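PDB 3H7O: group 3 allergen SMIPP-S Yv6023A04 from Sarcoptes scabiei type hominis, which has the chymotrypsin-like fold of S1 serine peptidases but, as a scabies mite inactivated protease paralogue, is probably not a working protease. Local coordinates for residues Q35-T40 / Q222-K227; C44-K49 / S79-E84; Q56-N61 / L104-A109; G132-M135 / D139-L142. The protein carries 3 engineered substitutions. All blocks are in the same frame, centred on the assembly; numbering follows the deposited sequence.

Interaction 1: Q35-T40 / Q222-K227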
loop_
_atom_site.group_PDB
_atom_site.type_symbol
_atom_site.label_atom_id
_atom_site.label_comp_id
_atom_site.label_asym_id
_atom_site.label_seq_id
_atom_site.Cartn_x
_atom_site.Cartn_y
_atom_site.Cartn_z
ATOM N N GLN A 35 -0.470 -14.895 -6.865
ATOM C CA GLN A 35 -1.468 -15.614 -6.056
ATOM C C GLN A 35 -0.950 -15.964 -4.657
ATOM O O GLN A 35 -1.736 -16.246 -3.754
ATOM C CB GLN A 35 -1.954 -16.879 -6.774
ATOM C CG GLN A 35 -0.900 -17.979 -6.888
ATOM C CD GLN A 35 -1.393 -19.209 -7.626
ATOM O OE1 GLN A 35 -2.563 -19.576 -7.541
ATOM N NE2 GLN A 35 -0.490 -19.860 -8.347
ATOM N N TRP A 36 0.370 -15.933 -4.486
ATOM C CA TRP A 36 1.003 -16.335 -3.233
ATOM C C TRP A 36 1.469 -15.181 -2.338
ATOM O O TRP A 36 1.660 -15.379 -1.136
ATOM C CB TRP A 36 2.197 -17.256 -3.507
ATOM C CG TRP A 36 1.844 -18.581 -4.123
ATOM C CD1 TRP A 36 2.204 -19.030 -5.364
ATOM C CD2 TRP A 36 1.077 -19.635 -3.522
ATOM N NE1 TRP A 36 1.709 -20.296 -5.573
ATOM C CE2 TRP A 36 1.012 -20.690 -4.459
ATOM C CE3 TRP A 36 0.436 -19.790 -2.282
ATOM C CZ2 TRP A 36 0.331 -21.885 -4.199
ATOM C CZ3 TRP A 36 -0.237 -20.976 -2.022
ATOM C CH2 TRP A 36 -0.285 -22.009 -2.978
ATOM N N PHE A 37 1.674 -13.996 -2.916
ATOM C CA PHE A 37 2.299 -12.889 -2.186
ATOM C C PHE A 37 1.597 -11.544 -2.342
ATOM O O PHE A 37 1.166 -11.170 -3.436
ATOM C CB PHE A 37 3.776 -12.737 -2.589
ATOM C CG PHE A 37 4.625 -13.948 -2.293
ATOM C CD1 PHE A 37 5.126 -14.171 -1.012
ATOM C CD2 PHE A 37 4.939 -14.854 -3.303
ATOM C CE1 PHE A 37 5.915 -15.284 -0.739
ATOM C CE2 PHE A 37 5.726 -15.973 -3.040
ATOM C CZ PHE A 37 6.215 -16.189 -1.754
ATOM N N VAL A 38 1.503 -10.818 -1.230
ATOM C CA VAL A 38 0.974 -9.457 -1.217
ATOM C C VAL A 38 1.995 -8.489 -0.621
ATOM O O VAL A 38 2.605 -8.780 0.411
ATOM C CB VAL A 38 -0.369 -9.365 -0.436
ATOM C CG1 VAL A 38 -0.734 -7.904 -0.121
ATOM C CG2 VAL A 38 -1.492 -10.034 -1.226
ATOM N N LEU A 39 2.167 -7.340 -1.275
ATOM C CA LEU A 39 3.074 -6.292 -0.809
ATOM C C LEU A 39 2.301 -5.220 -0.044
ATOM O O LEU A 39 1.304 -4.691 -0.540
ATOM C CB LEU A 39 3.817 -5.659 -1.994
ATOM C CG LEU A 39 5.013 -4.739 -1.709
ATOM C CD1 LEU A 39 6.191 -5.528 -1.159
ATOM C CD2 LEU A 39 5.424 -4.000 -2.971
ATOM N N THR A 40 2.770 -4.899 1.161
ATOM C CA THR A 40 2.105 -3.904 2.003
ATOM C C THR A 40 3.124 -3.051 2.770
ATOM O O THR A 40 4.331 -3.130 2.513
ATOM C CB THR A 40 1.057 -4.574 2.956
ATOM O OG1 THR A 40 0.260 -3.571 3.598
ATOM C CG2 THR A 40 1.725 -5.464 4.013
ATOM N N GLN A 222 11.746 -9.899 -5.648
ATOM C CA GLN A 222 11.930 -11.007 -6.595
ATOM C C GLN A 222 12.451 -12.272 -5.913
ATOM O O GLN A 222 12.018 -13.375 -6.246
ATOM C CB GLN A 222 12.865 -10.607 -7.741
ATOM C CG GLN A 222 12.221 -9.732 -8.808
ATOM C CD GLN A 222 13.232 -9.146 -9.788
ATOM O OE1 GLN A 222 14.448 -9.270 -9.608
ATOM N NE2 GLN A 222 12.728 -8.498 -10.832
ATOM N N ASP A 223 13.366 -12.101 -4.959
ATOM C CA ASP A 223 13.889 -13.214 -4.157
ATOM C C ASP A 223 12.805 -13.921 -3.343
ATOM O O ASP A 223 12.816 -15.145 -3.214
ATOM C CB ASP A 223 15.009 -12.735 -3.226
ATOM C CG ASP A 223 16.316 -12.484 -3.957
ATOM O OD1 ASP A 223 16.483 -12.984 -5.091
ATOM O OD2 ASP A 223 17.182 -11.783 -3.391
ATOM N N ILE A 224 11.878 -13.147 -2.790
ATOM C CA ILE A 224 10.765 -13.708 -2.023
ATOM C C ILE A 224 9.721 -14.353 -2.944
ATOM O O ILE A 224 9.261 -15.460 -2.673
ATOM C CB ILE A 224 10.105 -12.648 -1.095
ATOM C CG1 ILE A 224 11.149 -11.957 -0.196
ATOM C CG2 ILE A 224 8.968 -13.259 -0.267
ATOM C CD1 ILE A 224 11.968 -12.876 0.703
ATOM N N ILE A 225 9.366 -13.663 -4.029
ATOM C CA ILE A 225 8.373 -14.157 -4.999
ATOM C C ILE A 225 8.734 -15.535 -5.557
ATOM O O ILE A 225 7.858 -16.385 -5.735
ATOM C CB ILE A 225 8.147 -13.151 -6.171
ATOM C CG1 ILE A 225 7.237 -12.006 -5.729
ATOM C CG2 ILE A 225 7.548 -13.849 -7.406
ATOM C CD1 ILE A 225 7.002 -10.957 -6.806
ATOM N N LYS A 226 10.021 -15.751 -5.814
ATOM C CA LYS A 226 10.499 -17.007 -6.405
ATOM C C LYS A 226 10.449 -18.211 -5.450
ATOM O O LYS A 226 10.687 -19.345 -5.870
ATOM C CB LYS A 226 11.909 -16.828 -6.989
ATOM C CG LYS A 226 13.011 -16.626 -5.952
ATOM C CD LYS A 226 14.301 -16.095 -6.573
ATOM C CE LYS A 226 15.119 -17.190 -7.229
ATOM N NZ LYS A 226 16.408 -16.658 -7.758
ATOM N N LYS A 227 10.132 -17.960 -4.178
ATOM C CA LYS A 227 9.994 -19.026 -3.173
ATOM C C LYS A 227 8.872 -20.011 -3.506
ATOM O O LYS A 227 8.981 -21.202 -3.212
ATOM C CB LYS A 227 9.773 -18.444 -1.774
ATOM C CG LYS A 227 10.996 -17.781 -1.160
ATOM C CD LYS A 227 10.735 -17.389 0.290
ATOM C CE LYS A 227 11.889 -16.589 0.877
ATOM N NZ LYS A 227 13.175 -17.344 0.902
#
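Phe37 reaches from its strand to the C-terminal segment 222-227 and meets Ile224 and Ile225 there. It has much the largest buried surface of the pair of segments. The ring meets backbone as much as side chain. Its far atom CZ lies 3.3 Å from the carbonyl oxygen Ile224 O, and CE2 lies 3.5 Å from Ile225 O. The Ile224 carbonyl lies over the rim of one ring face, near CZ. Over that face lie Ile224 C, offset toward the rim, and Ile225 N.

The side chain of Ile224 crosses that of Phe37 at about a right angle. Its branch CG2 does the touching, 3.7 Å from Phe37 CE1. The CG1 branch stands anti to the carbonyl carbon (chi1 -53°), and this carries its longer arm away from the ring. Ile225 gives a looser contact, with CG1 4.4 Å from Phe37 CD2.

In the trypsin-like fold the chain ends in a helix laid against the N-terminal barrel. Here strand 37-40 of that barrel supplies the aromatic side chain. Ile92 of the adjacent strand 91-95 touches both Phe37 and Ile224. Ile224 O also accepts a bond from Lys227 N at 3.0 Å. Lys227 CB approaches Phe37 CZ obliquely at 4.2 Å.

Interaction 2: C44-K49 / S79-E84. Engineered in segment 79-84: Gln83 (natural residue Asn).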
loop_
_atom_site.group_PDB
_atom_site.type_symbol
_atom_site.label_atom_id
_atom_site.label_comp_id
_atom_site.label_asym_id
_atom_site.label_seq_id
_atom_site.Cartn_x
_atom_site.Cartn_y
_atom_site.Cartn_z
ATOM N N CYS A 44 2.030 -1.876 9.578
ATOM C CA CYS A 44 0.729 -2.519 9.768
ATOM C C CYS A 44 0.837 -3.968 10.258
ATOM O O CYS A 44 -0.056 -4.460 10.957
ATOM C CB CYS A 44 -0.070 -2.496 8.457
ATOM S SG CYS A 44 -0.298 -0.860 7.695
ATOM N N VAL A 45 1.927 -4.648 9.900
ATOM C CA VAL A 45 2.009 -6.105 10.062
ATOM C C VAL A 45 3.232 -6.646 10.816
ATOM O O VAL A 45 3.238 -7.812 11.216
ATOM C CB VAL A 45 1.892 -6.843 8.684
ATOM C CG1 VAL A 45 0.552 -6.546 8.018
ATOM C CG2 VAL A 45 3.057 -6.477 7.752
ATOM N N PHE A 46 4.250 -5.811 11.019
ATOM C CA PHE A 46 5.540 -6.281 11.549
ATOM C C PHE A 46 5.449 -7.029 12.881
ATOM O O PHE A 46 6.240 -7.935 13.136
ATOM C CB PHE A 46 6.559 -5.134 11.636
ATOM C CG PHE A 46 6.403 -4.263 12.849
ATOM C CD1 PHE A 46 7.272 -4.395 13.929
ATOM C CD2 PHE A 46 5.395 -3.303 12.909
ATOM C CE1 PHE A 46 7.136 -3.589 15.057
ATOM C CE2 PHE A 46 5.248 -2.493 14.031
ATOM C CZ PHE A 46 6.118 -2.636 15.106
ATOM N N ASP A 47 4.481 -6.648 13.714
ATOM C CA ASP A 47 4.310 -7.234 15.046
ATOM C C ASP A 47 3.011 -8.034 15.181
ATOM O O ASP A 47 2.558 -8.308 16.294
ATOM C CB ASP A 47 4.354 -6.130 16.109
ATOM C CG ASP A 47 3.290 -5.051 15.888
ATOM O OD1 ASP A 47 2.562 -5.101 14.868
ATOM O OD2 ASP A 47 3.186 -4.142 16.738
ATOM N N GLN A 48 2.417 -8.400 14.050
ATOM C CA GLN A 48 1.153 -9.137 14.042
ATOM C C GLN A 48 1.377 -10.589 13.653
ATOM O O GLN A 48 2.063 -10.870 12.674
ATOM C CB GLN A 48 0.161 -8.484 13.073
ATOM C CG GLN A 48 -0.175 -7.025 13.407
ATOM C CD GLN A 48 -0.720 -6.864 14.809
ATOM O OE1 GLN A 48 -1.697 -7.516 15.190
ATOM N NE2 GLN A 48 -0.088 -5.997 15.592
ATOM N N LYS A 49 0.798 -11.506 14.423
ATOM C CA LYS A 49 0.902 -12.931 14.135
ATOM C C LYS A 49 0.256 -13.220 12.778
ATOM O O LYS A 49 -0.910 -12.869 12.565
ATOM C CB LYS A 49 0.227 -13.751 15.234
ATOM C CG LYS A 49 0.835 -15.124 15.453
ATOM C CD LYS A 49 2.024 -15.056 16.398
ATOM N N SER A 79 12.263 -6.237 5.606
ATOM C CA SER A 79 13.605 -5.895 5.140
ATOM C C SER A 79 14.206 -4.794 6.011
ATOM O O SER A 79 14.195 -3.618 5.638
ATOM C CB SER A 79 13.580 -5.471 3.666
ATOM O OG SER A 79 14.889 -5.180 3.199
ATOM N N PHE A 80 14.717 -5.194 7.175
ATOM C CA PHE A 80 15.332 -4.273 8.137
ATOM C C PHE A 80 14.390 -3.128 8.518
ATOM O O PHE A 80 14.794 -1.960 8.537
ATOM C CB PHE A 80 16.666 -3.712 7.602
ATOM C CG PHE A 80 17.675 -4.769 7.228
ATOM C CD1 PHE A 80 18.655 -5.167 8.136
ATOM C CD2 PHE A 80 17.662 -5.351 5.958
ATOM C CE1 PHE A 80 19.600 -6.138 7.793
ATOM C CE2 PHE A 80 18.598 -6.322 5.604
ATOM C CZ PHE A 80 19.570 -6.718 6.524
ATOM N N TYR A 81 13.133 -3.464 8.811
ATOM C CA TYR A 81 12.162 -2.460 9.239
ATOM C C TYR A 81 12.582 -1.832 10.561
ATOM O O TYR A 81 12.934 -2.534 11.507
ATOM C CB TYR A 81 10.749 -3.044 9.358
ATOM C CG TYR A 81 9.759 -2.063 9.944
ATOM C CD1 TYR A 81 9.427 -0.889 9.265
ATOM C CD2 TYR A 81 9.169 -2.292 11.186
ATOM C CE1 TYR A 81 8.529 0.021 9.799
ATOM C CE2 TYR A 81 8.267 -1.384 11.729
ATOM C CZ TYR A 81 7.953 -0.233 11.025
ATOM O OH TYR A 81 7.066 0.674 11.547
ATOM N N ARG A 82 12.540 -0.506 10.614
ATOM C CA ARG A 82 12.940 0.234 11.801
ATOM C C ARG A 82 11.727 0.908 12.430
ATOM O O ARG A 82 11.186 1.868 11.889
ATOM C CB ARG A 82 14.027 1.260 11.456
ATOM C CG ARG A 82 15.213 0.688 10.665
ATOM C CD ARG A 82 15.989 -0.347 11.471
ATOM N NE ARG A 82 16.654 0.247 12.629
ATOM C CZ ARG A 82 16.969 -0.413 13.741
ATOM N NH1 ARG A 82 16.672 -1.701 13.868
ATOM N NH2 ARG A 82 17.577 0.222 14.735
ATOM N N GLN A 83 11.314 0.383 13.579
ATOM C CA GLN A 83 10.124 0.829 14.304
ATOM C C GLN A 83 10.079 2.336 14.587
ATOM O O GLN A 83 9.057 2.984 14.351
ATOM C CB GLN A 83 10.040 0.057 15.624
ATOM C CG GLN A 83 8.658 -0.039 16.239
ATOM C CD GLN A 83 8.637 -0.937 17.462
ATOM O OE1 GLN A 83 9.592 -1.671 17.729
ATOM N NE2 GLN A 83 7.545 -0.886 18.213
ATOM N N GLU A 84 11.189 2.877 15.089
ATOM C CA GLU A 84 11.266 4.269 15.550
ATOM C C GLU A 84 11.041 5.308 14.440
ATOM O O GLU A 84 10.387 6.332 14.660
ATOM C CB GLU A 84 12.613 4.512 16.250
ATOM C CG GLU A 84 12.759 5.870 16.933
#
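Phe46 and Tyr81 set their rings against each other obliquely, neither stacked nor edge-to-face. The planes stand at 53° and the centroids are 4.9 Å apart. Tyr81 CE2 comes in over the centre of one face of Phe46, 3.6 Å from its CG. Tyr81 CD2 lies 3.8 Å from Phe46 CG and also close to CB. The opposite face of Phe46 carries Asp47 CG, offset toward the rim, and the ring is thus held between a neighbour in its own turn and a partner from the other loop.

Phe46 takes the crowded first torsion (chi1 81°), with CG between the backbone N and the carbonyl carbon. This turns the ring toward 79-84. The turn is a type I beta turn from Val45 to Gln48, leading out of the short helix 42-45. In S1 peptidases this region follows the histidine of the catalytic triad. Tyr81 also touches His43 and Asp89, which sequence places at the histidine and aspartate positions of that triad.

Gln83, an engineered residue in place of Asn, meets the outer end of the Phe46 ring. Its extended chain crosses the Phe46 side chain at about a right angle, and CG lies 3.8 Å from Phe46 CZ. The amide plane is tilted 58° from the ring. Within the turn, Gln48 NE2 donates to Asp47 OD1 at 2.9 Å, meeting it from above the carboxylate plane.

Interaction 3: Q56-N61 / L104-A109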
loop_
_atom_site.group_PDB
_atom_site.type_symbol
_atom_site.label_atom_id
_atom_site.label_comp_id
_atom_site.label_asym_id
_atom_site.label_seq_id
_atom_site.Cartn_x
_atom_site.Cartn_y
_atom_site.Cartn_z
ATOM N N GLN A 56 -8.333 -9.070 1.969
ATOM C CA GLN A 56 -9.594 -8.853 1.270
ATOM C C GLN A 56 -9.297 -8.305 -0.123
ATOM O O GLN A 56 -8.578 -7.308 -0.275
ATOM C CB GLN A 56 -10.509 -7.899 2.051
ATOM C CG GLN A 56 -11.901 -7.709 1.418
ATOM C CD GLN A 56 -12.897 -6.983 2.319
ATOM O OE1 GLN A 56 -12.571 -6.562 3.431
ATOM N NE2 GLN A 56 -14.127 -6.842 1.835
ATOM N N TYR A 57 -9.854 -8.962 -1.134
ATOM C CA TYR A 57 -9.569 -8.614 -2.523
ATOM C C TYR A 57 -10.821 -8.634 -3.394
ATOM O O TYR A 57 -11.879 -9.084 -2.953
ATOM C CB TYR A 57 -8.432 -9.486 -3.095
ATOM C CG TYR A 57 -8.643 -10.994 -3.108
ATOM C CD1 TYR A 57 -8.705 -11.691 -4.319
ATOM C CD2 TYR A 57 -8.727 -11.731 -1.923
ATOM C CE1 TYR A 57 -8.875 -13.080 -4.353
ATOM C CE2 TYR A 57 -8.902 -13.123 -1.947
ATOM C CZ TYR A 57 -8.972 -13.788 -3.166
ATOM O OH TYR A 57 -9.138 -15.159 -3.197
ATOM N N GLU A 58 -10.702 -8.102 -4.613
ATOM C CA GLU A 58 -11.823 -7.978 -5.557
ATOM C C GLU A 58 -12.947 -7.082 -5.033
ATOM O O GLU A 58 -14.110 -7.276 -5.383
ATOM C CB GLU A 58 -12.376 -9.360 -5.953
ATOM C CG GLU A 58 -11.343 -10.300 -6.559
ATOM C CD GLU A 58 -11.947 -11.542 -7.195
ATOM O OE1 GLU A 58 -13.172 -11.758 -7.079
ATOM O OE2 GLU A 58 -11.184 -12.308 -7.821
ATOM N N SER A 59 -12.590 -6.088 -4.220
ATOM C CA SER A 59 -13.574 -5.305 -3.475
ATOM C C SER A 59 -13.631 -3.835 -3.887
ATOM O O SER A 59 -12.638 -3.115 -3.817
ATOM C CB SER A 59 -13.322 -5.420 -1.962
ATOM O OG SER A 59 -14.239 -4.623 -1.228
ATOM N N THR A 60 -14.818 -3.395 -4.280
ATOM C CA THR A 60 -15.044 -2.001 -4.649
ATOM C C THR A 60 -15.525 -1.203 -3.433
ATOM O O THR A 60 -15.456 0.026 -3.412
ATOM C CB THR A 60 -16.020 -1.925 -5.843
ATOM O OG1 THR A 60 -15.418 -2.595 -6.960
ATOM C CG2 THR A 60 -16.338 -0.483 -6.233
ATOM N N ASN A 61 -16.008 -1.928 -2.424
ATOM C CA ASN A 61 -16.367 -1.364 -1.129
ATOM C C ASN A 61 -16.258 -2.477 -0.094
ATOM O O ASN A 61 -16.898 -3.516 -0.236
ATOM C CB ASN A 61 -17.780 -0.762 -1.150
ATOM C CG ASN A 61 -18.182 -0.160 0.190
ATOM O OD1 ASN A 61 -18.368 -0.874 1.180
ATOM N ND2 ASN A 61 -18.328 1.158 0.226
ATOM N N LEU A 104 -9.244 -10.350 -13.561
ATOM C CA LEU A 104 -10.229 -9.312 -13.853
ATOM C C LEU A 104 -10.430 -8.391 -12.643
ATOM O O LEU A 104 -10.033 -7.222 -12.665
ATOM C CB LEU A 104 -11.558 -9.955 -14.281
ATOM C CG LEU A 104 -11.538 -10.926 -15.472
ATOM C CD1 LEU A 104 -12.793 -11.806 -15.510
ATOM C CD2 LEU A 104 -11.349 -10.192 -16.798
ATOM N N LYS A 105 -11.041 -8.920 -11.588
ATOM C CA LYS A 105 -11.198 -8.177 -10.341
ATOM C C LYS A 105 -9.942 -8.294 -9.489
ATOM O O LYS A 105 -9.701 -7.463 -8.612
ATOM C CB LYS A 105 -12.406 -8.684 -9.554
ATOM C CG LYS A 105 -13.758 -8.384 -10.182
ATOM C CD LYS A 105 -14.864 -8.981 -9.325
ATOM C CE LYS A 105 -16.220 -8.418 -9.679
ATOM N NZ LYS A 105 -17.196 -8.680 -8.584
ATOM N N SER A 106 -9.149 -9.335 -9.748
ATOM C CA SER A 106 -7.892 -9.556 -9.035
ATOM C C SER A 106 -6.789 -9.979 -9.999
ATOM O O SER A 106 -6.901 -10.991 -10.700
ATOM C CB SER A 106 -8.066 -10.578 -7.907
ATOM O OG SER A 106 -8.664 -11.771 -8.390
ATOM N N LYS A 107 -5.727 -9.182 -10.032
ATOM C CA LYS A 107 -4.661 -9.334 -11.012
ATOM C C LYS A 107 -3.378 -8.818 -10.373
ATOM O O LYS A 107 -3.411 -7.819 -9.665
ATOM C CB LYS A 107 -5.003 -8.524 -12.269
ATOM C CG LYS A 107 -4.153 -8.819 -13.487
ATOM C CD LYS A 107 -4.540 -7.930 -14.658
ATOM C CE LYS A 107 -3.506 -8.015 -15.767
ATOM N NZ LYS A 107 -4.005 -7.448 -17.046
ATOM N N PRO A 108 -2.240 -9.493 -10.610
ATOM C CA PRO A 108 -1.013 -8.979 -10.016
ATOM C C PRO A 108 -0.539 -7.698 -10.699
ATOM O O PRO A 108 -0.763 -7.510 -11.897
ATOM C CB PRO A 108 -0.001 -10.109 -10.254
ATOM C CG PRO A 108 -0.813 -11.301 -10.654
ATOM C CD PRO A 108 -2.010 -10.752 -11.337
ATOM N N ALA A 109 0.098 -6.822 -9.928
ATOM C CA ALA A 109 0.755 -5.643 -10.481
ATOM C C ALA A 109 2.101 -6.057 -11.074
ATOM O O ALA A 109 2.696 -7.053 -10.650
ATOM C CB ALA A 109 0.949 -4.581 -9.404
HETATM O O HOH W 1 -8.311 -7.235 -5.876
#
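The end of barrel strand 54-57 meets the chain that links the two barrels of the trypsin-like fold, through Glu58 and Ser106. Ser106 OG donates to Glu58 OE2 at 2.6 Å, a short bond. It uses the anti lone pair of OE2, on the side away from the other carboxylate oxygen. The first torsion of Ser106 (chi1 52°) turns OG to the carboxylate of Glu58.

The aliphatic part of Glu58 packs as well. Its CG lies 3.6 Å from Lys105 CB, where the two side chains cross at about a right angle. The lysine runs on past the carboxylate, its CD 4.0 Å from Glu58 OE1, and its end leads away. Lys105 NZ stays 5.3 Å from Glu58 OE1. The two are not in contact, though opposite charges at this range would probably attract weakly. OE1 has its salt bridge with Lys68 of strand 68-78. The carboxylate is therefore shared between the linker and the next strand of the N-terminal barrel, which probably keeps it ionised in this buried place.

Glu58 has left-handed backbone angles, with phi 62°, and here the chain turns out of the strand. A water joins the two backbones. It accepts from Glu58 N at 2.8 Å and lies 3.1 Å from Lys105 O. The carbonyl oxygen of Glu58 is buried by the contact and has no partner in the model. Tyr57 adds a ring edge: Ser106 CB lies near its plane, 3.8 Å from Tyr57 CD1. The hydroxyl of Tyr57 is bonded to Lys100 N, earlier in the same linker.

Interaction 4: G132-M135 / D139-L142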
loop_
_atom_site.group_PDB
_atom_site.type_symbol
_atom_site.label_atom_id
_atom_site.label_comp_id
_atom_site.label_asym_id
_atom_site.label_seq_id
_atom_site.Cartn_x
_atom_site.Cartn_y
_atom_site.Cartn_z
ATOM N N GLY A 132 -10.582 2.451 8.309
ATOM C CA GLY A 132 -11.636 1.448 8.419
ATOM C C GLY A 132 -12.533 1.524 9.641
ATOM O O GLY A 132 -13.598 0.903 9.666
ATOM N N GLN A 133 -12.119 2.286 10.651
ATOM C CA GLN A 133 -12.860 2.359 11.910
ATOM C C GLN A 133 -13.923 3.472 11.884
ATOM O O GLN A 133 -14.124 4.183 12.871
ATOM C CB GLN A 133 -11.889 2.528 13.088
ATOM C CG GLN A 133 -12.386 1.964 14.411
ATOM N N THR A 134 -14.603 3.609 10.745
ATOM C CA THR A 134 -15.654 4.615 10.566
ATOM C C THR A 134 -17.016 3.962 10.309
ATOM O O THR A 134 -17.085 2.792 9.929
ATOM C CB THR A 134 -15.319 5.603 9.421
ATOM O OG1 THR A 134 -14.784 4.883 8.302
ATOM C CG2 THR A 134 -14.301 6.636 9.885
ATOM N N MET A 135 -18.087 4.728 10.504
ATOM C CA MET A 135 -19.455 4.200 10.450
ATOM C C MET A 135 -20.153 4.324 9.095
ATOM O O MET A 135 -21.139 3.629 8.838
ATOM C CB MET A 135 -20.320 4.859 11.522
ATOM C CG MET A 135 -20.084 4.320 12.916
ATOM S SD MET A 135 -21.145 5.096 14.139
ATOM C CE MET A 135 -22.766 4.482 13.668
ATOM N N ASP A 139 -17.333 5.651 3.290
ATOM C CA ASP A 139 -15.948 5.727 3.757
ATOM C C ASP A 139 -15.165 4.464 3.420
ATOM O O ASP A 139 -13.937 4.470 3.448
ATOM C CB ASP A 139 -15.882 5.963 5.268
ATOM C CG ASP A 139 -16.303 7.362 5.667
ATOM O OD1 ASP A 139 -16.324 8.263 4.804
ATOM O OD2 ASP A 139 -16.612 7.558 6.860
ATOM N N HIS A 140 -15.881 3.390 3.100
ATOM C CA HIS A 140 -15.256 2.102 2.808
ATOM C C HIS A 140 -15.186 1.789 1.315
ATOM O O HIS A 140 -14.856 0.669 0.934
ATOM C CB HIS A 140 -15.960 0.982 3.587
ATOM C CG HIS A 140 -15.857 1.140 5.071
ATOM N ND1 HIS A 140 -16.693 1.966 5.790
ATOM C CD2 HIS A 140 -15.001 0.598 5.970
ATOM C CE1 HIS A 140 -16.357 1.929 7.066
ATOM N NE2 HIS A 140 -15.337 1.101 7.204
ATOM N N ASP A 141 -15.483 2.787 0.479
ATOM C CA ASP A 141 -15.343 2.657 -0.972
ATOM C C ASP A 141 -13.881 2.544 -1.370
ATOM O O ASP A 141 -13.012 3.165 -0.753
ATOM C CB ASP A 141 -15.907 3.888 -1.689
ATOM C CG ASP A 141 -17.422 3.900 -1.754
ATOM O OD1 ASP A 141 -18.052 2.824 -1.811
ATOM O OD2 ASP A 141 -17.980 5.009 -1.766
ATOM N N LEU A 142 -13.619 1.769 -2.418
ATOM C CA LEU A 142 -12.340 1.841 -3.112
ATOM C C LEU A 142 -12.224 3.214 -3.765
ATOM O O LEU A 142 -13.122 3.645 -4.492
ATOM C CB LEU A 142 -12.223 0.745 -4.173
ATOM C CG LEU A 142 -10.960 0.747 -5.045
ATOM C CD1 LEU A 142 -9.706 0.463 -4.226
ATOM C CD2 LEU A 142 -11.101 -0.269 -6.156
#
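Gly132 O takes a hydrogen bond from His140 NE2 at 3.0 Å and a weak one from Thr134 N. The histidine bond is fairly straight at the hydrogen, 162°. The oxygen lies close to the imidazole plane. Seen from the carbonyl, however, the donor sits above its plane, 40° out of it.

His140 also has Thr134 O at its edge, 3.1 Å from CE1. Its other nitrogen, ND1, is bonded to Asp136 O, and the ring stacks with Trp63. The ring is thus fixed in rotation by bonds on both sides. Carbonyl oxygens at both nitrogens would suit an imidazole protonated on each, and probably raise its affinity for a proton.

Thr134 and Asp139 make a plainer contact, their side chains crossing at about a right angle. Thr134 OG1 lies 3.4 Å from Asp139 CB. The first torsion of Asp139 (chi1 -71°) brings OD2 to 3.5 Å from Thr134 CB.

Both segments belong to one loop between strands 123-128 and 143-150, which Trp63 packs against from outside. By its place in the fold it probably corresponds to the autolysis loop of trypsin-like proteases.

Interactions 1 to 3 involve the N-terminal barrel, and interaction 4 lies in a loop of the other sheet. Interaction 1 closes the longest loop, with interactions 2, 3 and 4 nested inside it. The segments of interactions 2 and 3 alternate along the chain, and both contacts close before interaction 4 opens. Centres of interactions 1 and 2 are about 17 Å apart, and they touch where Thr40 packs on Val45. Interactions 3 and 4, also about 17 Å apart, are joined by probable hydrogen bonds from Asn61 to Asp141 and from Leu142 to Thr60. These tie the two halves of the fold together. Interactions 1 and 4 are about 28 Å apart, on opposite sides of the centre.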